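Local coordinates for protein Cfl (Pectobacterium brasiliense, PDB 7A9J) that probably activates carboxylic acids with ATP, as its family does, and binds a 6-ethyl-1-oxo-indene carboxylic acid, at residues Q58-L64 with I166-D172; P229-V235 with P276-T282; A448-V454 with A469-K475. The protein carries 1 engineered substitution. One frame throughout, in Å; residues are numbered along the deposited sequence.

Contact 1 of 3, residues Q58-L64 with I166-D172; sequences QRIATGL and IISQPYD
R59 and G63, one turn apart on helix 50-66, are the residues whose backbone comes closest to the irregular chain 166-172, with CA atoms 5.0 Å from I167 and 4.3 Å from I166 respectively. G63 presents a bare CA to the carbonyl of I166, and the CA-H...O contact from G63 CA to I166 O measures 3.3 Å. One turn earlier, the R59 side chain, extended from CG to NE, reaches along the loop. Its NH2 donates to I167 O at 3.0 Å with an N-H...O angle of 163°, and the acceptor lies in the guanidinium plane. P170 CA sits over the centre of one guanidinium face, so edge and face are both engaged by the same loop. Water 1 lies within hydrogen-bonding reach of R59 O and Q169 O, though its two protons cannot serve every acceptor near it. In the AMP-binding enzyme fold this is a loop laid along one side of helix 50-66; elsewhere on that helix I60 and A61 pack against helix 83-95. Q58 packs on the Y171 ring, which a chi1 of -180° turns away from the tyrosine's own N-H. Q58 CB lies over one face, offset toward the rim and 3.8 Å from the ring centroid, as a CH-pi contact, and the Q58 amide stacks at 17° to the ring plane. The Y171 hydroxyl is hydrogen-bonded to K94 NZ. T62 OG1 meets the edge of the same ring and accepts from D172 N at 3.2 Å, while water 2 links T62 OG1 to D172 OD1, an oxygen also hydrogen-bonded to S174 OG. The apolar end is tighter: I60 CG1 and I167 CG2 approach to 3.5 Å, and I166 CD1 lies 3.7 Å from L64 CD2, with W147 of strand 145-148 touching both I166 and L64.

Contact 2 of 3, residues P229-V235 with P276-T282; sequences PAILSLV and PAWIAGT
Strands 230-233 and 278-281 run side by side as parallel neighbours in the core of the AMP-binding domain, their axes 4.6 Å apart and 13° from parallel. Backbone hydrogen bonds fix the register: L232 N donates to W278 O, A280 N to L232 O, and L234 N to A280 O, the last nearly straight at 174°. At the start of the ladder A230 O takes A277 N at 2.9 Å and, weakly, W278 N. Strands 255-257 and 306-311 continue the pairing on the outer edges of these two.

Apolar packing separates by face. On one, a chi1 of -174° swings the W278 indole away from its own N-H and brings its six-membered part obliquely to I231, with I231 CG2 3.7 Å from W278 CE3; I245 of helix 240-251 touches both residues. On the other, L232 runs beside P276 and I279, and L271 of helix 267-274 covers all three. The two helices thus sandwich the strand pair. L234 CD1 rests 3.8 Å from I279 CG2.

Polar side chains add little across the strands: the hydroxyls S233 OG and S242 OG share a hydrogen bond, and V235 N donates weakly to S233 OG at 3.4 Å.

Contact 3 of 3, residues A448-V454 with A469-K475; sequences ADIAASV and ALIQPQK
A chi1 of -165° points the Q474 side chain away from its own N-H, and the bend at chi2 (50°) then lays the terminal amide against A451, with Q474 OE1 3.3 Å from A451 CB; K475 bends at chi3 and chi4, which carries NZ back toward A448 and D449. These groups lie at the open end of an antiparallel hairpin of the C-terminal domain, away from the turn joining strands 450-460 and 464-473, whose short segments run at 155° to each other. A classic beta bulge interrupts the ladder. A451 and A452 both face Q472, and Q472 O receives two N-H groups: A451 N at 2.7 Å, nearly along the C=O axis, and A452 N at 3.2 Å, in the carbonyl plane on a lone pair. The register is one residue out between I450 and A452 as a result. Past the bulge S453 pairs with I471 as a non-hydrogen-bonded pair and V454 with L470 as a hydrogen-bonded one. Before it, Q474 N donates to D449 O from well above the carbonyl plane.

I450 CG1 and I471 CG2 meet at an oblique angle, 4.1 Å apart, and both residues touch L444 of helix 437-445. On the face carrying A452, the extended Q472 side chain passes A452 CB and its OE1 is held by I507 N. At the outer end K475 NZ forms a salt bridge with D449 OD1 at 3.5 Å, and a weak bond to A448 O. Toward V454, L470 O is gripped twice: V454 N donates to it, and S453 OG donates to it at 3.0 Å.

The three contacts follow one another along the chain without interleaving, and none touches another. Contacts 1 and 2 both fall within the AMP-binding enzyme range, their centres 30 Å apart, whereas contact 3 belongs to the C-terminal range; contacts 2 and 3 are 31 Å apart between centres and about 17 Å between nearest atoms. Contact 1 and contact 3 stand on opposite sides of the chain's centre, about 59 Å apart between centres. Contact 2 is the one close to the ligand: the V235 side chain is about 6 Å from the bound oxo-indene carboxylic acid, and helix 240-251, which packs on that strand pair, contributes W241 and L244 to the pocket.

Contact 1 of 3, residues Q58-L64 with I166-D172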
# COMPACT_ATOMS: atom_id res chain seq x y z
N GLN A 58 1.06 -21.32 -18.15
CA GLN A 58 1.33 -21.72 -19.53
C GLN A 58 0.05 -21.89 -20.33
O GLN A 58 0.02 -21.46 -21.49
CB GLN A 58 2.17 -23.02 -19.57
CG GLN A 58 3.59 -22.73 -19.02
CD GLN A 58 4.43 -24.02 -18.93
OE1 GLN A 58 3.91 -25.14 -19.00
NE2 GLN A 58 5.72 -23.86 -18.76
N ARG A 59 -1.00 -22.52 -19.74
CA ARG A 59 -2.26 -22.69 -20.46
C ARG A 59 -2.90 -21.32 -20.78
O ARG A 59 -3.40 -21.11 -21.91
CB ARG A 59 -3.24 -23.55 -19.66
CG ARG A 59 -2.91 -25.05 -19.67
CD ARG A 59 -4.10 -25.87 -19.18
NE ARG A 59 -3.85 -27.28 -19.53
CZ ARG A 59 -4.64 -28.06 -20.23
NH1 ARG A 59 -4.27 -29.32 -20.45
NH2 ARG A 59 -5.81 -27.63 -20.70
N ILE A 60 -2.83 -20.38 -19.83
CA ILE A 60 -3.40 -19.05 -20.07
C ILE A 60 -2.65 -18.38 -21.21
O ILE A 60 -3.25 -17.87 -22.16
CB ILE A 60 -3.41 -18.18 -18.81
CG1 ILE A 60 -4.29 -18.77 -17.69
CG2 ILE A 60 -3.95 -16.76 -19.19
CD1 ILE A 60 -3.88 -18.22 -16.25
N ALA A 61 -1.31 -18.43 -21.17
CA ALA A 61 -0.51 -17.89 -22.26
C ALA A 61 -0.90 -18.48 -23.61
O ALA A 61 -1.01 -17.75 -24.61
CB ALA A 61 0.98 -18.13 -22.01
N THR A 62 -1.13 -19.80 -23.67
CA THR A 62 -1.52 -20.37 -24.95
C THR A 62 -2.90 -19.89 -25.37
O THR A 62 -3.12 -19.61 -26.55
CB THR A 62 -1.46 -21.90 -24.86
OG1 THR A 62 -0.08 -22.29 -24.68
CG2 THR A 62 -1.99 -22.55 -26.15
N GLY A 63 -3.83 -19.78 -24.42
CA GLY A 63 -5.17 -19.30 -24.75
C GLY A 63 -5.16 -17.87 -25.27
O GLY A 63 -5.83 -17.56 -26.28
N LEU A 64 -4.38 -17.01 -24.64
CA LEU A 64 -4.22 -15.62 -25.08
C LEU A 64 -3.69 -15.59 -26.50
O LEU A 64 -4.24 -14.92 -27.38
CB LEU A 64 -3.27 -14.87 -24.14
CG LEU A 64 -3.76 -14.58 -22.74
CD1 LEU A 64 -2.60 -14.02 -21.91
CD2 LEU A 64 -4.88 -13.54 -22.92
N ILE A 166 -10.01 -19.92 -22.06
CA ILE A 166 -8.63 -19.49 -22.19
C ILE A 166 -7.66 -20.55 -21.70
O ILE A 166 -6.46 -20.43 -21.97
CB ILE A 166 -8.41 -18.15 -21.44
CG1 ILE A 166 -7.34 -17.29 -22.11
CG2 ILE A 166 -7.97 -18.37 -19.97
CD1 ILE A 166 -7.23 -15.91 -21.43
N ILE A 167 -8.11 -21.52 -20.90
CA ILE A 167 -7.22 -22.59 -20.46
C ILE A 167 -7.58 -23.96 -21.05
O ILE A 167 -7.13 -24.98 -20.53
CB ILE A 167 -7.16 -22.67 -18.93
CG1 ILE A 167 -8.60 -22.81 -18.38
CG2 ILE A 167 -6.40 -21.45 -18.36
CD1 ILE A 167 -8.65 -23.04 -16.89
N SER A 168 -8.45 -24.01 -22.05
CA SER A 168 -8.90 -25.31 -22.53
C SER A 168 -7.85 -26.00 -23.39
O SER A 168 -7.87 -27.23 -23.49
CB SER A 168 -10.22 -25.14 -23.28
OG SER A 168 -10.03 -24.34 -24.43
N GLN A 169 -6.89 -25.26 -23.97
CA GLN A 169 -5.96 -25.99 -24.83
C GLN A 169 -4.65 -26.24 -24.10
O GLN A 169 -4.17 -25.38 -23.36
CB GLN A 169 -5.67 -25.22 -26.12
CG GLN A 169 -6.86 -25.15 -27.05
CD GLN A 169 -7.35 -26.54 -27.51
OE1 GLN A 169 -8.38 -27.04 -27.04
NE2 GLN A 169 -6.63 -27.16 -28.46
N PRO A 170 -4.00 -27.39 -24.31
CA PRO A 170 -2.73 -27.63 -23.63
C PRO A 170 -1.71 -26.60 -24.11
O PRO A 170 -1.82 -26.05 -25.21
CB PRO A 170 -2.33 -29.05 -24.07
CG PRO A 170 -3.55 -29.66 -24.58
CD PRO A 170 -4.43 -28.55 -25.11
N TYR A 171 -0.70 -26.40 -23.28
CA TYR A 171 0.42 -25.53 -23.61
C TYR A 171 1.04 -25.96 -24.93
O TYR A 171 1.23 -27.16 -25.20
CB TYR A 171 1.45 -25.61 -22.50
CG TYR A 171 2.70 -24.77 -22.67
CD1 TYR A 171 2.60 -23.44 -23.06
CD2 TYR A 171 3.98 -25.30 -22.41
CE1 TYR A 171 3.74 -22.63 -23.20
CE2 TYR A 171 5.13 -24.50 -22.55
CZ TYR A 171 4.98 -23.15 -22.93
OH TYR A 171 6.06 -22.32 -23.06
N ASP A 172 1.33 -24.97 -25.78
CA ASP A 172 1.77 -25.29 -27.15
C ASP A 172 3.27 -25.14 -27.34
O ASP A 172 3.75 -25.31 -28.46
CB ASP A 172 1.03 -24.45 -28.19
CG ASP A 172 1.34 -22.95 -28.11
OD1 ASP A 172 2.22 -22.51 -27.33
OD2 ASP A 172 0.67 -22.19 -28.84
O HOH W 1 -5.28 -22.98 -23.23
O HOH W 2 1.86 -20.44 -25.51

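Contact 2 of 3, residues P229-V235 with P276-T282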
# COMPACT_ATOMS: atom_id res chain seq x y z
N PRO A 229 7.30 -20.19 5.14
CA PRO A 229 6.55 -18.95 5.44
C PRO A 229 5.51 -18.67 4.39
O PRO A 229 5.79 -18.78 3.20
CB PRO A 229 7.62 -17.84 5.43
CG PRO A 229 8.89 -18.52 5.65
CD PRO A 229 8.74 -19.88 4.97
N ALA A 230 4.30 -18.36 4.85
CA ALA A 230 3.23 -17.83 4.00
C ALA A 230 3.13 -16.32 4.20
O ALA A 230 3.14 -15.82 5.32
CB ALA A 230 1.88 -18.48 4.33
N ILE A 231 2.99 -15.61 3.09
CA ILE A 231 2.97 -14.15 3.03
C ILE A 231 1.54 -13.75 2.74
O ILE A 231 0.93 -14.28 1.81
CB ILE A 231 3.93 -13.65 1.92
CG1 ILE A 231 5.35 -13.47 2.44
CG2 ILE A 231 3.46 -12.34 1.21
CD1 ILE A 231 5.81 -14.43 3.43
N LEU A 232 1.01 -12.78 3.51
CA LEU A 232 -0.34 -12.30 3.30
C LEU A 232 -0.27 -10.81 3.01
O LEU A 232 0.39 -10.06 3.76
CB LEU A 232 -1.22 -12.53 4.52
CG LEU A 232 -2.55 -11.83 4.59
CD1 LEU A 232 -3.41 -12.29 3.42
CD2 LEU A 232 -3.24 -12.09 5.99
N SER A 233 -0.95 -10.38 1.97
CA SER A 233 -1.16 -8.93 1.80
C SER A 233 -2.64 -8.63 1.91
O SER A 233 -3.45 -9.18 1.13
CB SER A 233 -0.61 -8.42 0.46
OG SER A 233 -0.94 -7.02 0.34
N LEU A 234 -3.01 -7.72 2.85
CA LEU A 234 -4.41 -7.38 3.01
C LEU A 234 -4.88 -6.39 1.94
O LEU A 234 -6.10 -6.20 1.78
CB LEU A 234 -4.64 -6.78 4.40
CG LEU A 234 -4.34 -7.83 5.48
CD1 LEU A 234 -4.39 -7.17 6.84
CD2 LEU A 234 -5.37 -8.97 5.44
N VAL A 235 -3.96 -5.81 1.18
CA VAL A 235 -4.36 -4.90 0.11
C VAL A 235 -4.73 -5.78 -1.10
O VAL A 235 -4.06 -6.76 -1.33
CB VAL A 235 -3.17 -4.01 -0.22
CG1 VAL A 235 -3.45 -3.27 -1.51
CG2 VAL A 235 -2.94 -2.99 1.00
N PRO A 276 -0.46 -16.73 8.94
CA PRO A 276 0.61 -16.32 8.04
C PRO A 276 1.84 -15.86 8.83
O PRO A 276 1.75 -15.47 10.00
CB PRO A 276 -0.01 -15.16 7.26
CG PRO A 276 -1.05 -14.60 8.20
CD PRO A 276 -1.60 -15.78 8.92
N ALA A 277 2.99 -15.95 8.19
CA ALA A 277 4.25 -15.53 8.82
C ALA A 277 4.50 -14.05 8.65
O ALA A 277 5.32 -13.49 9.40
CB ALA A 277 5.44 -16.28 8.20
N TRP A 278 3.82 -13.41 7.70
CA TRP A 278 4.12 -12.04 7.31
C TRP A 278 2.84 -11.44 6.78
O TRP A 278 2.13 -12.11 6.00
CB TRP A 278 5.22 -12.05 6.26
CG TRP A 278 5.76 -10.68 5.85
CD1 TRP A 278 6.90 -10.10 6.30
CD2 TRP A 278 5.26 -9.86 4.80
NE1 TRP A 278 7.14 -8.93 5.60
CE2 TRP A 278 6.12 -8.76 4.69
CE3 TRP A 278 4.13 -9.94 3.96
CZ2 TRP A 278 5.94 -7.73 3.76
CZ3 TRP A 278 3.92 -8.91 3.03
CH2 TRP A 278 4.83 -7.83 2.92
N ILE A 279 2.50 -10.22 7.22
CA ILE A 279 1.24 -9.59 6.84
C ILE A 279 1.57 -8.16 6.41
O ILE A 279 2.06 -7.36 7.24
CB ILE A 279 0.25 -9.54 8.01
CG1 ILE A 279 0.03 -10.95 8.58
CG2 ILE A 279 -1.04 -8.89 7.56
CD1 ILE A 279 -0.90 -10.91 9.82
N ALA A 280 1.22 -7.81 5.19
CA ALA A 280 1.21 -6.41 4.77
C ALA A 280 -0.20 -5.84 4.84
O ALA A 280 -1.19 -6.54 4.62
CB ALA A 280 1.77 -6.27 3.34
N GLY A 281 -0.31 -4.54 5.15
CA GLY A 281 -1.64 -3.95 5.19
C GLY A 281 -1.51 -2.43 5.27
O GLY A 281 -0.41 -1.90 5.42
N THR A 282 -2.64 -1.76 5.07
CA THR A 282 -2.68 -0.31 5.43
C THR A 282 -2.63 -0.10 6.93
O THR A 282 -2.91 -1.00 7.71
CB THR A 282 -3.95 0.33 4.91
OG1 THR A 282 -5.07 -0.18 5.65
CG2 THR A 282 -4.08 0.10 3.40

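Contact 3 of 3, residues A448-V454 with A469-K475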
# COMPACT_ATOMS: atom_id res chain seq x y z
N ALA A 448 0.49 9.19 30.21
CA ALA A 448 -0.43 8.11 30.57
C ALA A 448 -1.89 8.55 30.52
O ALA A 448 -2.77 7.75 30.19
CB ALA A 448 -0.08 7.57 31.96
N ASP A 449 -2.16 9.81 30.83
CA ASP A 449 -3.53 10.32 30.85
C ASP A 449 -4.04 10.77 29.49
O ASP A 449 -5.21 11.14 29.38
CB ASP A 449 -3.64 11.47 31.86
CG ASP A 449 -3.25 11.05 33.27
OD1 ASP A 449 -3.62 9.92 33.67
OD2 ASP A 449 -2.58 11.83 33.97
N ILE A 450 -3.21 10.74 28.44
CA ILE A 450 -3.61 11.24 27.12
C ILE A 450 -3.80 10.05 26.20
O ILE A 450 -2.83 9.35 25.86
CB ILE A 450 -2.59 12.22 26.54
CG1 ILE A 450 -2.53 13.48 27.40
CG2 ILE A 450 -2.96 12.57 25.11
CD1 ILE A 450 -1.55 14.50 26.92
N ALA A 451 -5.03 9.83 25.76
CA ALA A 451 -5.31 8.73 24.84
C ALA A 451 -4.93 9.09 23.41
O ALA A 451 -4.43 8.25 22.66
CB ALA A 451 -6.79 8.35 24.90
N ALA A 452 -5.22 10.32 23.00
CA ALA A 452 -5.00 10.71 21.62
C ALA A 452 -4.93 12.22 21.59
O ALA A 452 -5.33 12.90 22.54
CB ALA A 452 -6.10 10.20 20.69
N SER A 453 -4.41 12.74 20.50
CA SER A 453 -4.21 14.17 20.41
C SER A 453 -4.03 14.53 18.95
O SER A 453 -3.51 13.74 18.17
CB SER A 453 -2.99 14.59 21.24
OG SER A 453 -2.70 15.95 20.95
N VAL A 454 -4.49 15.73 18.58
CA VAL A 454 -4.22 16.30 17.27
C VAL A 454 -3.81 17.76 17.50
O VAL A 454 -4.48 18.48 18.26
CB VAL A 454 -5.44 16.24 16.33
CG1 VAL A 454 -5.13 16.92 15.01
CG2 VAL A 454 -5.86 14.79 16.03
N ALA A 469 -3.94 22.40 20.80
CA ALA A 469 -3.87 20.94 20.95
C ALA A 469 -5.25 20.40 21.28
O ALA A 469 -5.84 20.79 22.30
CB ALA A 469 -2.87 20.54 22.05
N LEU A 470 -5.74 19.50 20.45
CA LEU A 470 -6.90 18.69 20.82
C LEU A 470 -6.42 17.50 21.63
O LEU A 470 -5.56 16.74 21.17
CB LEU A 470 -7.64 18.29 19.54
CG LEU A 470 -9.10 17.89 19.49
CD1 LEU A 470 -9.92 18.84 20.33
CD2 LEU A 470 -9.55 17.97 18.03
N ILE A 471 -6.94 17.34 22.84
CA ILE A 471 -6.47 16.33 23.80
C ILE A 471 -7.63 15.39 24.11
O ILE A 471 -8.68 15.83 24.60
CB ILE A 471 -5.98 16.97 25.11
CG1 ILE A 471 -4.86 17.98 24.86
CG2 ILE A 471 -5.55 15.87 26.11
CD1 ILE A 471 -3.58 17.37 24.41
N GLN A 472 -7.42 14.09 23.89
CA GLN A 472 -8.43 13.09 24.25
C GLN A 472 -7.96 12.34 25.48
O GLN A 472 -7.01 11.55 25.38
CB GLN A 472 -8.69 12.12 23.10
CG GLN A 472 -9.64 10.97 23.45
CD GLN A 472 -9.89 10.05 22.27
OE1 GLN A 472 -10.27 10.50 21.17
NE2 GLN A 472 -9.66 8.76 22.47
N PRO A 473 -8.56 12.58 26.64
CA PRO A 473 -8.09 11.92 27.87
C PRO A 473 -8.25 10.41 27.80
O PRO A 473 -9.20 9.89 27.21
CB PRO A 473 -8.97 12.54 28.96
CG PRO A 473 -9.37 13.86 28.39
CD PRO A 473 -9.59 13.59 26.93
N GLN A 474 -7.29 9.73 28.41
CA GLN A 474 -7.22 8.27 28.46
C GLN A 474 -8.24 7.73 29.44
O GLN A 474 -8.87 8.47 30.21
CB GLN A 474 -5.80 7.82 28.85
CG GLN A 474 -5.44 6.34 28.61
CD GLN A 474 -5.77 5.85 27.20
OE1 GLN A 474 -6.94 5.65 26.85
NE2 GLN A 474 -4.73 5.64 26.38
N LYS A 475 -8.42 6.42 29.39
CA LYS A 475 -9.09 5.60 30.41
C LYS A 475 -10.46 6.22 30.72
O LYS A 475 -11.12 6.79 29.84
CB LYS A 475 -8.17 5.44 31.62
CG LYS A 475 -6.85 4.70 31.38
CD LYS A 475 -5.90 4.80 32.58
CE LYS A 475 -5.93 6.20 33.20
NZ LYS A 475 -5.47 7.28 32.29